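Side-chain contacts in periplasmic sugar-binding domain protein (Pseudomonas fluorescens Pf-5, PDB 3H75), which probably binds a carbohydrate in the periplasm and belongs to the bacterial solute-binding protein 2 family: residues 14-17 with 18-21; 122-125 with 126-129; 273-276 with 277-280; 197-200 with 201-205; 51-54 with 55-59. One frame throughout, in Å; residues are numbered along the deposited sequence.

Contact 1 (14-17 with 18-21). With SO4 (sulfate ion), chain B.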
loop_
_atom_site.group_PDB
_atom_site.type_symbol
_atom_site.label_atom_id
_atom_site.label_comp_id
_atom_site.label_asym_id
_atom_site.label_seq_id
_atom_site.Cartn_x
_atom_site.Cartn_y
_atom_site.Cartn_z
ATOM N N SER A 14 -5.542 -14.665 1.463
ATOM C CA SER A 14 -6.264 -14.764 0.202
ATOM C C SER A 14 -7.661 -14.156 0.288
ATOM O O SER A 14 -8.393 -14.125 -0.701
ATOM C CB SER A 14 -6.332 -16.227 -0.259
ATOM O OG SER A 14 -6.695 -17.099 0.798
ATOM N N THR A 15 -8.012 -13.661 1.471
ATOM C CA THR A 15 -9.305 -13.019 1.705
ATOM C C THR A 15 -9.086 -11.598 2.219
ATOM O O THR A 15 -10.039 -10.913 2.593
ATOM C CB THR A 15 -10.139 -13.790 2.752
ATOM O OG1 THR A 15 -9.366 -13.975 3.944
ATOM C CG2 THR A 15 -10.547 -15.150 2.208
ATOM N N GLU A 16 -7.829 -11.160 2.236
ATOM C CA GLU A 16 -7.491 -9.819 2.718
ATOM C C GLU A 16 -7.778 -8.806 1.613
ATOM O O GLU A 16 -7.121 -8.805 0.571
ATOM C CB GLU A 16 -6.020 -9.778 3.127
ATOM C CG GLU A 16 -5.578 -8.451 3.720
ATOM C CD GLU A 16 -4.184 -8.511 4.310
ATOM O OE1 GLU A 16 -3.605 -9.617 4.386
ATOM O OE2 GLU A 16 -3.668 -7.449 4.705
ATOM N N THR A 17 -8.751 -7.932 1.853
ATOM C CA THR A 17 -9.168 -6.965 0.849
ATOM C C THR A 17 -8.077 -6.268 0.043
ATOM O O THR A 17 -8.098 -6.309 -1.190
ATOM C CB THR A 17 -10.090 -5.907 1.468
ATOM O OG1 THR A 17 -11.170 -6.570 2.143
ATOM C CG2 THR A 17 -10.667 -5.009 0.385
ATOM N N PHE A 18 -7.128 -5.627 0.714
ATOM C CA PHE A 18 -6.082 -4.927 -0.013
ATOM C C PHE A 18 -5.260 -5.832 -0.907
ATOM O O PHE A 18 -5.056 -5.535 -2.084
ATOM C CB PHE A 18 -5.114 -4.212 0.931
ATOM C CG PHE A 18 -3.908 -3.653 0.224
ATOM C CD1 PHE A 18 -4.014 -2.502 -0.548
ATOM C CD2 PHE A 18 -2.692 -4.337 0.248
ATOM C CE1 PHE A 18 -2.932 -2.044 -1.298
ATOM C CE2 PHE A 18 -1.601 -3.891 -0.498
ATOM C CZ PHE A 18 -1.718 -2.742 -1.276
ATOM N N TRP A 19 -4.772 -6.931 -0.342
ATOM C CA TRP A 19 -3.936 -7.830 -1.107
ATOM C C TRP A 19 -4.672 -8.561 -2.218
ATOM O O TRP A 19 -4.068 -8.919 -3.227
ATOM C CB TRP A 19 -3.190 -8.776 -0.160
ATOM C CG TRP A 19 -1.990 -8.077 0.426
ATOM C CD1 TRP A 19 -1.772 -7.750 1.740
ATOM C CD2 TRP A 19 -0.868 -7.570 -0.305
ATOM N NE1 TRP A 19 -0.581 -7.066 1.862
ATOM C CE2 TRP A 19 -0.009 -6.942 0.623
ATOM C CE3 TRP A 19 -0.506 -7.584 -1.659
ATOM C CZ2 TRP A 19 1.193 -6.332 0.237
ATOM C CZ3 TRP A 19 0.687 -6.978 -2.042
ATOM C CH2 TRP A 19 1.520 -6.361 -1.095
ATOM N N VAL A 20 -5.978 -8.755 -2.057
ATOM C CA VAL A 20 -6.759 -9.388 -3.110
ATOM C C VAL A 20 -6.917 -8.364 -4.241
ATOM O O VAL A 20 -6.829 -8.707 -5.419
ATOM C CB VAL A 20 -8.146 -9.829 -2.600
ATOM C CG1 VAL A 20 -9.032 -10.238 -3.775
ATOM C CG2 VAL A 20 -7.988 -10.998 -1.627
ATOM N N SER A 21 -7.135 -7.099 -3.884
ATOM C CA SER A 21 -7.272 -6.057 -4.896
ATOM C C SER A 21 -5.968 -5.886 -5.673
ATOM O O SER A 21 -5.976 -5.634 -6.879
ATOM C CB SER A 21 -7.676 -4.732 -4.244
ATOM O OG SER A 21 -9.006 -4.817 -3.761
HETATM S S SO4 B . 2.337 -5.480 4.275
HETATM O O1 SO4 B . 2.771 -4.068 4.329
HETATM O O2 SO4 B . 0.907 -5.529 3.940
HETATM O O3 SO4 B . 3.120 -6.158 3.232
HETATM O O4 SO4 B . 2.570 -6.113 5.592
#
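Val-20 N donates to Glu-16 O at 2.9 Å, almost in line with the carbonyl bond (C=O...N 171°), and Ser-21 N to Thr-17 O at 3.0 Å, winding the loop 14-17 into the first turn of helix 17-33 with Glu-16 as its N-cap residue. Glu-16 and Trp-19 run side by side and point the same way. With CG anti to the backbone N (chi1 -177°) and the rest of the chain extended, Glu-16 lays its carboxylate against the indole rim, OE2 lying 3.5 Å from Trp-19 CD1. The carboxylate stands nearly square to the ring, at 87°. Farther along the same edge, Trp-19 NE1 donates to O2 of a sulfate ion at 3.0 Å, while Phe-18 CE2 sits over the centre of one indole face. Glu-16 is held at both oxygens: OE2 by a salt bridge to Arg-44, which also binds the sulfate, and OE1 by the N-H of Asn-13. Val-20 CG2 reaches back over the loop, 3.3 Å from Ser-14 O. Ser-14 and Val-20 both touch Tyr-41 of strand 36-41, and Trp-19 touches Pro-11 just beyond strand 5-10. Phe-18 stacks on His-262, which follows strand 257-260 of the other sheet, so the helix start faces both domains beside a bound glycerol, consistent with a place at the ligand cleft.

Contact 2 (122-125 with 126-129)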
loop_
_atom_site.group_PDB
_atom_site.type_symbol
_atom_site.label_atom_id
_atom_site.label_comp_id
_atom_site.label_asym_id
_atom_site.label_seq_id
_atom_site.Cartn_x
_atom_site.Cartn_y
_atom_site.Cartn_z
ATOM N N ASP A 122 4.946 5.675 0.426
ATOM C CA ASP A 122 4.350 5.452 1.743
ATOM C C ASP A 122 4.622 6.581 2.737
ATOM O O ASP A 122 3.738 6.964 3.503
ATOM C CB ASP A 122 4.848 4.130 2.348
ATOM C CG ASP A 122 4.147 2.906 1.767
ATOM O OD1 ASP A 122 2.904 2.849 1.817
ATOM O OD2 ASP A 122 4.842 1.995 1.272
ATOM N N GLU A 123 5.843 7.107 2.752
ATOM C CA GLU A 123 6.165 8.179 3.689
ATOM C C GLU A 123 5.268 9.391 3.444
ATOM O O GLU A 123 4.738 9.979 4.390
ATOM C CB GLU A 123 7.635 8.582 3.565
ATOM C CG GLU A 123 8.129 9.455 4.711
ATOM C CD GLU A 123 9.608 9.781 4.599
ATOM O OE1 GLU A 123 10.390 8.866 4.266
ATOM O OE2 GLU A 123 9.987 10.944 4.850
ATOM N N GLU A 124 5.090 9.760 2.179
ATOM C CA GLU A 124 4.242 10.898 1.845
ATOM C C GLU A 124 2.822 10.652 2.345
ATOM O O GLU A 124 2.176 11.556 2.871
ATOM C CB GLU A 124 4.219 11.132 0.331
ATOM C CG GLU A 124 3.279 12.255 -0.108
ATOM C CD GLU A 124 3.765 13.642 0.285
ATOM O OE1 GLU A 124 4.639 13.759 1.171
ATOM O OE2 GLU A 124 3.259 14.626 -0.293
ATOM N N ALA A 125 2.336 9.425 2.194
ATOM C CA ALA A 125 0.984 9.095 2.642
ATOM C C ALA A 125 0.823 9.299 4.149
ATOM O O ALA A 125 -0.186 9.851 4.609
ATOM C CB ALA A 125 0.644 7.661 2.265
ATOM N N GLY A 126 1.814 8.857 4.918
ATOM C CA GLY A 126 1.753 9.004 6.364
ATOM C C GLY A 126 1.791 10.462 6.774
ATOM O O GLY A 126 1.094 10.897 7.689
ATOM N N TYR A 127 2.628 11.225 6.086
ATOM C CA TYR A 127 2.773 12.653 6.349
ATOM C C TYR A 127 1.477 13.385 5.992
ATOM O O TYR A 127 0.917 14.125 6.803
ATOM C CB TYR A 127 3.925 13.194 5.502
ATOM C CG TYR A 127 4.153 14.683 5.591
ATOM C CD1 TYR A 127 4.674 15.262 6.747
ATOM C CD2 TYR A 127 3.889 15.511 4.500
ATOM C CE1 TYR A 127 4.931 16.626 6.814
ATOM C CE2 TYR A 127 4.143 16.880 4.556
ATOM C CZ TYR A 127 4.665 17.429 5.716
ATOM O OH TYR A 127 4.906 18.783 5.785
ATOM N N ARG A 128 0.998 13.161 4.775
ATOM C CA ARG A 128 -0.211 13.823 4.303
ATOM C C ARG A 128 -1.439 13.504 5.139
ATOM O O ARG A 128 -2.302 14.357 5.308
ATOM C CB ARG A 128 -0.456 13.480 2.831
ATOM C CG ARG A 128 0.542 14.152 1.885
ATOM C CD ARG A 128 0.406 15.670 1.937
ATOM N NE ARG A 128 1.569 16.351 1.372
ATOM C CZ ARG A 128 1.818 17.648 1.523
ATOM N NH1 ARG A 128 0.984 18.408 2.222
ATOM N NH2 ARG A 128 2.905 18.185 0.983
HETATM N N MSE A 129 -1.529 12.291 5.677
HETATM C CA MSE A 129 -2.698 11.977 6.489
HETATM C C MSE A 129 -2.830 12.899 7.685
HETATM O O MSE A 129 -3.921 13.390 7.964
HETATM C CB MSE A 129 -2.685 10.528 6.969
HETATM C CG MSE A 129 -3.086 9.524 5.894
HETATM SE SE MSE A 129 -3.483 7.774 6.634
HETATM C CE MSE A 129 -1.664 7.219 7.072
HETATM O O HOH W 1 5.597 16.465 1.030
#
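Arg-128 NE donates to Glu-124 OE2 at 2.9 Å in a nearly straight salt bridge (N-H...O 172°), one helical turn apart. The oxygen lies in the guanidinium plane, whereas the donor meets OE2 from above the carboxylate plane; the two flat groups stand 78° apart. Both chains bend at chi2, Glu-124 to 70°, which folds the carboxylate down the helix toward Arg-128. The second oxygen, Glu-124 OE1, accepts a hydrogen bond from water 1 at 2.9 Å, and this water takes a weak bond from Arg-128 NH2 at 3.2 Å, so that a bridge of solvent runs beside the direct one. Tyr-127 CE2 covers one face of the guanidinium, over its centre. With an alanine at Glu-124, Arg-128 NE would probably lose its acceptor and the guanidinium would be freer to turn. Backbone acceptors are used too: Glu-124 O receives Arg-128 N at 2.8 Å, Asp-122 O receives Gly-126 N at 3.0 Å, and Gly-126 O receives the indole N-H of Trp-210. Asp-122, Glu-123 and Tyr-127 send their polar ends to Arg-163, Arg-169 and Glu-173, all on helix 158-173. Selenomethionine Met-129 rests on Ser-238 and Val-240 of strand 236-240, and with Arg-128 it touches Glu-259 of strand 257-260, placing helix 122-137 between a neighbouring helix and the second sheet.

Contact 3 (273-276 with 277-280)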
loop_
_atom_site.group_PDB
_atom_site.type_symbol
_atom_site.label_atom_id
_atom_site.label_comp_id
_atom_site.label_asym_id
_atom_site.label_seq_id
_atom_site.Cartn_x
_atom_site.Cartn_y
_atom_site.Cartn_z
ATOM N N LEU A 273 8.033 -5.483 -16.233
ATOM C CA LEU A 273 8.643 -6.789 -16.467
ATOM C C LEU A 273 8.368 -7.252 -17.888
ATOM O O LEU A 273 9.226 -7.863 -18.527
ATOM C CB LEU A 273 8.128 -7.819 -15.458
ATOM C CG LEU A 273 8.553 -7.532 -14.015
ATOM C CD1 LEU A 273 8.079 -8.659 -13.110
ATOM C CD2 LEU A 273 10.064 -7.385 -13.936
ATOM N N HIS A 274 7.167 -6.968 -18.376
ATOM C CA HIS A 274 6.794 -7.324 -19.739
ATOM C C HIS A 274 7.794 -6.678 -20.692
ATOM O O HIS A 274 8.289 -7.315 -21.623
ATOM C CB HIS A 274 5.373 -6.822 -20.026
ATOM C CG HIS A 274 5.013 -6.798 -21.479
ATOM N ND1 HIS A 274 5.409 -5.789 -22.328
ATOM C CD2 HIS A 274 4.271 -7.650 -22.229
ATOM C CE1 HIS A 274 4.925 -6.015 -23.538
ATOM N NE2 HIS A 274 4.231 -7.137 -23.503
ATOM N N ASP A 275 8.100 -5.410 -20.444
ATOM C CA ASP A 275 9.038 -4.686 -21.286
ATOM C C ASP A 275 10.468 -5.173 -21.103
ATOM O O ASP A 275 11.232 -5.225 -22.063
ATOM C CB ASP A 275 8.942 -3.182 -21.012
ATOM C CG ASP A 275 7.682 -2.567 -21.597
ATOM O OD1 ASP A 275 6.893 -3.306 -22.222
ATOM O OD2 ASP A 275 7.480 -1.345 -21.438
ATOM N N ASP A 276 10.836 -5.544 -19.880
ATOM C CA ASP A 276 12.188 -6.039 -19.644
ATOM C C ASP A 276 12.438 -7.293 -20.474
ATOM O O ASP A 276 13.517 -7.469 -21.043
ATOM C CB ASP A 276 12.407 -6.381 -18.173
ATOM C CG ASP A 276 13.789 -6.956 -17.915
ATOM O OD1 ASP A 276 14.773 -6.189 -17.956
ATOM O OD2 ASP A 276 13.896 -8.180 -17.690
ATOM N N ALA A 277 11.436 -8.167 -20.535
ATOM C CA ALA A 277 11.549 -9.408 -21.287
ATOM C C ALA A 277 11.720 -9.123 -22.773
ATOM O O ALA A 277 12.301 -9.926 -23.499
ATOM C CB ALA A 277 10.316 -10.277 -21.060
ATOM N N LEU A 278 11.215 -7.978 -23.218
ATOM C CA LEU A 278 11.324 -7.598 -24.622
ATOM C C LEU A 278 12.626 -6.864 -24.906
ATOM O O LEU A 278 12.908 -6.508 -26.051
ATOM C CB LEU A 278 10.137 -6.717 -25.026
ATOM C CG LEU A 278 8.782 -7.423 -25.097
ATOM C CD1 LEU A 278 7.685 -6.413 -25.375
ATOM C CD2 LEU A 278 8.822 -8.484 -26.190
ATOM N N GLY A 279 13.422 -6.646 -23.862
ATOM C CA GLY A 279 14.685 -5.951 -24.031
ATOM C C GLY A 279 14.530 -4.443 -23.947
ATOM O O GLY A 279 15.497 -3.704 -24.123
ATOM N N LEU A 280 13.308 -3.991 -23.678
ATOM C CA LEU A 280 13.014 -2.566 -23.558
ATOM C C LEU A 280 13.263 -2.134 -22.122
ATOM O O LEU A 280 12.329 -1.800 -21.392
ATOM C CB LEU A 280 11.554 -2.297 -23.924
ATOM C CG LEU A 280 11.144 -2.600 -25.366
ATOM C CD1 LEU A 280 9.633 -2.523 -25.500
ATOM C CD2 LEU A 280 11.823 -1.616 -26.302
#
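His-274 and Leu-278 cross at a slant, His-274 CE1 coming within 3.3 Å of Leu-278 CD1, a tight approach of ring and methyl. His-274 holds CG anti to its backbone N (chi1 165°), which carries the imidazole down the helix to this methyl. Asp-275 instead has CG beside the backbone N (chi1 -74°), and thereby sets its carboxylate next to the ring: His-274 ND1 donates to Asp-275 OD1 at 2.9 Å, in the imidazole plane and on the anti side of the carboxylate. That bond fixes the rotation of the ring. The carboxylate itself is gripped further, OD1 by Ser-323 OG and OD2 by Tyr-333 OH and the backbone N of Ala-324. Beneath these side chains the helix ends in a Schellman motif. Gly-279 turns to a positive phi of 86°, where a side chain would jam against the preceding carbonyl; its N bonds to Asp-276 O at 2.9 Å, and Leu-280 N reaches Asp-275 O, also at 2.9 Å. The return brings Leu-280 CB to 4.0 Å from Asp-275 CB. The carboxylate of Asp-276 turns away, its OD2 bonded to Tyr-65 OH and in a salt bridge to Lys-88. Leu-273 lies on Tyr-65 and Met-67, and Ala-277 on Tyr-65, so this end of helix 265-277 packs against strand 65-69 of the parallel sheet.

Contact 4 (197-200 with 201-205). With SO4 (sulfate ion), chain C.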
loop_
_atom_site.group_PDB
_atom_site.type_symbol
_atom_site.label_atom_id
_atom_site.label_comp_id
_atom_site.label_asym_id
_atom_site.label_seq_id
_atom_site.Cartn_x
_atom_site.Cartn_y
_atom_site.Cartn_z
ATOM N N GLN A 197 -11.030 0.699 21.951
ATOM C CA GLN A 197 -11.996 0.706 23.044
ATOM C C GLN A 197 -11.332 1.223 24.311
ATOM O O GLN A 197 -11.919 1.996 25.063
ATOM C CB GLN A 197 -12.528 -0.700 23.313
ATOM C CG GLN A 197 -13.494 -1.237 22.277
ATOM C CD GLN A 197 -14.038 -2.597 22.672
ATOM O OE1 GLN A 197 -13.282 -3.553 22.839
ATOM N NE2 GLN A 197 -15.354 -2.686 22.830
ATOM N N GLN A 198 -10.102 0.781 24.538
ATOM C CA GLN A 198 -9.354 1.182 25.719
ATOM C C GLN A 198 -8.791 2.594 25.593
ATOM O O GLN A 198 -9.004 3.438 26.466
ATOM C CB GLN A 198 -8.212 0.197 25.966
ATOM C CG GLN A 198 -8.662 -1.246 26.129
ATOM C CD GLN A 198 -7.497 -2.208 26.248
ATOM O OE1 GLN A 198 -6.670 -2.091 27.155
ATOM N NE2 GLN A 198 -7.424 -3.167 25.331
ATOM N N LEU A 199 -8.083 2.846 24.496
ATOM C CA LEU A 199 -7.459 4.145 24.259
ATOM C C LEU A 199 -8.409 5.344 24.218
ATOM O O LEU A 199 -8.106 6.396 24.784
ATOM C CB LEU A 199 -6.637 4.091 22.965
ATOM C CG LEU A 199 -5.429 3.148 22.996
ATOM C CD1 LEU A 199 -4.851 2.993 21.599
ATOM C CD2 LEU A 199 -4.378 3.685 23.963
ATOM N N LEU A 200 -9.550 5.201 23.551
ATOM C CA LEU A 200 -10.495 6.307 23.459
ATOM C C LEU A 200 -11.154 6.620 24.793
ATOM O O LEU A 200 -11.646 7.727 25.002
ATOM C CB LEU A 200 -11.560 6.020 22.397
ATOM C CG LEU A 200 -11.061 6.148 20.956
ATOM C CD1 LEU A 200 -12.143 5.677 19.997
ATOM C CD2 LEU A 200 -10.679 7.602 20.675
ATOM N N LYS A 201 -11.159 5.642 25.691
ATOM C CA LYS A 201 -11.744 5.837 27.010
ATOM C C LYS A 201 -10.698 6.516 27.892
ATOM O O LYS A 201 -11.012 7.414 28.677
ATOM C CB LYS A 201 -12.146 4.489 27.614
ATOM C CG LYS A 201 -13.003 4.599 28.865
ATOM C CD LYS A 201 -13.398 3.227 29.385
ATOM C CE LYS A 201 -14.446 3.332 30.485
ATOM N NZ LYS A 201 -13.991 4.191 31.614
ATOM N N ARG A 202 -9.452 6.080 27.746
ATOM C CA ARG A 202 -8.331 6.623 28.507
ATOM C C ARG A 202 -7.981 8.052 28.095
ATOM O O ARG A 202 -7.591 8.868 28.931
ATOM C CB ARG A 202 -7.099 5.734 28.320
ATOM C CG ARG A 202 -5.806 6.319 28.873
ATOM C CD ARG A 202 -5.819 6.387 30.393
ATOM N NE ARG A 202 -4.591 6.976 30.923
ATOM C CZ ARG A 202 -4.316 8.276 30.913
ATOM N NH1 ARG A 202 -5.186 9.138 30.405
ATOM N NH2 ARG A 202 -3.169 8.718 31.413
ATOM N N TYR A 203 -8.121 8.344 26.804
ATOM C CA TYR A 203 -7.802 9.668 26.271
ATOM C C TYR A 203 -9.023 10.276 25.591
ATOM O O TYR A 203 -9.086 10.376 24.365
ATOM C CB TYR A 203 -6.655 9.553 25.262
ATOM C CG TYR A 203 -5.407 8.914 25.827
ATOM C CD1 TYR A 203 -4.626 9.581 26.771
ATOM C CD2 TYR A 203 -5.007 7.640 25.422
ATOM C CE1 TYR A 203 -3.480 9.000 27.295
ATOM C CE2 TYR A 203 -3.857 7.048 25.941
ATOM C CZ TYR A 203 -3.100 7.735 26.878
ATOM O OH TYR A 203 -1.966 7.158 27.401
ATOM N N PRO A 204 -10.019 10.697 26.383
ATOM C CA PRO A 204 -11.238 11.291 25.836
ATOM C C PRO A 204 -11.052 12.611 25.085
ATOM O O PRO A 204 -11.930 13.019 24.323
ATOM C CB PRO A 204 -12.129 11.442 27.071
ATOM C CG PRO A 204 -11.137 11.675 28.161
ATOM C CD PRO A 204 -10.068 10.657 27.857
ATOM N N LYS A 205 -9.925 13.284 25.299
ATOM C CA LYS A 205 -9.681 14.550 24.615
ATOM C C LYS A 205 -9.218 14.313 23.180
ATOM O O LYS A 205 -9.107 15.252 22.391
ATOM C CB LYS A 205 -8.634 15.378 25.368
ATOM C CG LYS A 205 -8.980 15.581 26.835
ATOM C CD LYS A 205 -8.022 16.536 27.527
ATOM C CE LYS A 205 -8.256 17.963 27.074
ATOM N NZ LYS A 205 -7.485 18.934 27.898
HETATM S S SO4 C . -3.633 12.655 30.953
HETATM O O1 SO4 C . -3.493 13.900 30.170
HETATM O O2 SO4 C . -4.672 11.815 30.322
HETATM O O3 SO4 C . -2.345 11.932 30.978
HETATM O O4 SO4 C . -4.031 12.992 32.335
#
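Leu-199 CD2 meets the Tyr-203 ring at its edge, in plane, 3.9 Å from Tyr-203 CE2, while Arg-202 CG lies over the centre of one ring face, 3.5 Å above it. Arg-202 folds back over the phenol, so that Tyr-203 CE1 lies in turn over the rim of one guanidinium face; at the guanidinium edge, in plane, is a sulfate ion, probably from the crystallisation liquor. This is the C-terminal end of the helix in a beta-alpha-beta crossover: helix 189-202 joins strand 177-184 to strand 206-211, passing over strand 146-152. The last turn is closed by Tyr-203 N bonded to Leu-199 O at 2.8 Å and Arg-202 N to Gln-198 O at 3.0 Å. Leu-199 O also comes obliquely to the ring, 3.4 Å from Tyr-203 CD2. Leu-199 and Tyr-203 both press on Gln-181 and on Leu-149 of the sheet, and Leu-200 packs on Leu-149 and on Ala-224 of helix 214-226. Replacing Tyr-203 by an alanine would probably open a gap beside Leu-199 CD2 and leave the Arg-202 chain without the surface it lies on. Arg-202 is bent at chi2 (68°), which brings its head over the tyrosine. The sulfate, also bonded by Arg-180, receives a weak bond from Arg-202 NH2 at O3 and, at O2, one from Arg-202 NH1 that is 2.7 Å long and almost straight, at 177°.

Contact 5 (51-54 with 55-59)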
loop_
_atom_site.group_PDB
_atom_site.type_symbol
_atom_site.label_atom_id
_atom_site.label_comp_id
_atom_site.label_asym_id
_atom_site.label_seq_id
_atom_site.Cartn_x
_atom_site.Cartn_y
_atom_site.Cartn_z
ATOM N N GLN A 51 9.571 -20.189 2.229
ATOM C CA GLN A 51 9.496 -21.579 1.805
ATOM C C GLN A 51 9.044 -21.698 0.355
ATOM O O GLN A 51 9.524 -22.559 -0.376
ATOM C CB GLN A 51 8.549 -22.360 2.716
ATOM C CG GLN A 51 8.816 -23.859 2.746
ATOM C CD GLN A 51 10.239 -24.185 3.160
ATOM O OE1 GLN A 51 10.771 -23.598 4.100
ATOM N NE2 GLN A 51 10.858 -25.134 2.464
ATOM N N GLN A 52 8.119 -20.832 -0.058
ATOM C CA GLN A 52 7.630 -20.844 -1.432
ATOM C C GLN A 52 8.767 -20.516 -2.392
ATOM O O GLN A 52 8.891 -21.137 -3.442
ATOM C CB GLN A 52 6.486 -19.838 -1.602
ATOM C CG GLN A 52 5.203 -20.288 -0.908
ATOM C CD GLN A 52 4.213 -19.160 -0.720
ATOM O OE1 GLN A 52 4.555 -17.989 -0.877
ATOM N NE2 GLN A 52 2.981 -19.504 -0.369
ATOM N N ALA A 53 9.600 -19.549 -2.024
ATOM C CA ALA A 53 10.735 -19.171 -2.862
ATOM C C ALA A 53 11.786 -20.284 -2.845
ATOM O O ALA A 53 12.290 -20.687 -3.889
ATOM C CB ALA A 53 11.346 -17.863 -2.360
ATOM N N ARG A 54 12.109 -20.779 -1.654
ATOM C CA ARG A 54 13.103 -21.838 -1.517
ATOM C C ARG A 54 12.775 -23.018 -2.423
ATOM O O ARG A 54 13.637 -23.513 -3.150
ATOM C CB ARG A 54 13.183 -22.310 -0.059
ATOM C CG ARG A 54 14.266 -23.355 0.190
ATOM C CD ARG A 54 14.422 -23.684 1.672
ATOM N NE ARG A 54 14.667 -22.490 2.478
ATOM C CZ ARG A 54 15.082 -22.508 3.742
ATOM N NH1 ARG A 54 15.306 -23.663 4.356
ATOM N NH2 ARG A 54 15.269 -21.367 4.396
ATOM N N GLU A 55 11.522 -23.463 -2.390
ATOM C CA GLU A 55 11.114 -24.594 -3.207
ATOM C C GLU A 55 11.021 -24.265 -4.697
ATOM O O GLU A 55 11.191 -25.145 -5.541
ATOM C CB GLU A 55 9.801 -25.171 -2.668
ATOM C CG GLU A 55 9.992 -25.844 -1.301
ATOM C CD GLU A 55 8.713 -26.402 -0.703
ATOM O OE1 GLU A 55 7.957 -27.082 -1.425
ATOM O OE2 GLU A 55 8.472 -26.169 0.501
ATOM N N LEU A 56 10.775 -22.998 -5.026
ATOM C CA LEU A 56 10.707 -22.586 -6.428
ATOM C C LEU A 56 12.093 -22.698 -7.060
ATOM O O LEU A 56 12.237 -23.146 -8.200
ATOM C CB LEU A 56 10.224 -21.134 -6.551
ATOM C CG LEU A 56 8.740 -20.862 -6.805
ATOM C CD1 LEU A 56 8.501 -19.356 -6.819
ATOM C CD2 LEU A 56 8.317 -21.480 -8.133
ATOM N N PHE A 57 13.111 -22.282 -6.315
ATOM C CA PHE A 57 14.484 -22.333 -6.809
ATOM C C PHE A 57 14.984 -23.765 -6.984
ATOM O O PHE A 57 15.815 -24.033 -7.851
ATOM C CB PHE A 57 15.428 -21.590 -5.860
ATOM C CG PHE A 57 15.105 -20.133 -5.691
ATOM C CD1 PHE A 57 14.838 -19.332 -6.794
ATOM C CD2 PHE A 57 15.103 -19.553 -4.426
ATOM C CE1 PHE A 57 14.572 -17.972 -6.639
ATOM C CE2 PHE A 57 14.840 -18.197 -4.261
ATOM C CZ PHE A 57 14.574 -17.405 -5.369
ATOM N N GLN A 58 14.477 -24.680 -6.165
ATOM C CA GLN A 58 14.900 -26.077 -6.236
ATOM C C GLN A 58 14.108 -26.896 -7.245
ATOM O O GLN A 58 14.512 -28.000 -7.608
ATOM C CB GLN A 58 14.775 -26.740 -4.864
ATOM C CG GLN A 58 15.501 -26.019 -3.744
ATOM C CD GLN A 58 15.367 -26.743 -2.418
ATOM O OE1 GLN A 58 14.563 -27.665 -2.281
ATOM N NE2 GLN A 58 16.147 -26.321 -1.430
ATOM N N GLY A 59 12.979 -26.361 -7.696
ATOM C CA GLY A 59 12.157 -27.090 -8.645
ATOM C C GLY A 59 12.453 -26.813 -10.105
ATOM O O GLY A 59 13.286 -25.968 -10.436
#
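Phe-57 packs closely on Ala-53, one turn earlier: Ala-53 O lies over one face of the ring, 3.1 Å from Phe-57 CD2, and Ala-53 CB touches Phe-57 CE2 at 4.0 Å. The ring gets there because its CG stands anti to the carbonyl carbon (chi1 -61°), and the same carbonyl oxygen takes Phe-57 N at 3.0 Å nearly in line with its C=O bond. This is the inner side of helix 46-58, where Phe-57 meets Leu-66 and also Leu-81 of helix 74-82, Leu-56 lies on Val-7 and Leu-66, and Ala-53 lies on Leu-9 and Ile-78. The helix is the link of a beta-alpha-beta crossover from strand 36-41 to strand 65-69, passing over strand 5-10 of the parallel sheet. Its outer side is held more lightly. Gln-51 bends at chi2 (57°) toward Glu-55, and Gln-51 NE2 gives a rather long bond of 3.3 Å to the anti lone pair of Glu-55 OE2, which lies in the amide plane; amide and carboxylate are turned 55° apart. The same oxygen rests 3.2 Å from Gln-51 CG. Next along the surface Arg-54 and Gln-58 run side by side, pointing the same way, with Gln-58 NE2 3.9 Å from Arg-54 CG, and Gln-58 N gives only a weak bond to Arg-54 O. Glu-55 and Gln-58 are exposed, and Gln-51, Arg-54 and Glu-55 touch a crystal neighbour.

Along the chain the order is contact 1, contact 5, contact 2, contact 4, contact 3. Contacts 1, 3 and 5 lie on helices packed against the parallel sheet that contains strands 5-10 and 65-69; contacts 2 and 4 belong to the sheet with strands 146-152 and 236-240. Helix 265-277, carrying contact 3, returns to the first sheet after strand 257-260 of the second, so each domain is built from separate pieces of chain. Contacts 3 and 4 mark the far ends, their centres 53 Å apart. Contacts 1 and 2 sit centrally, with nearest atoms about 8 Å apart, consistent with a ligand cleft between the two domains.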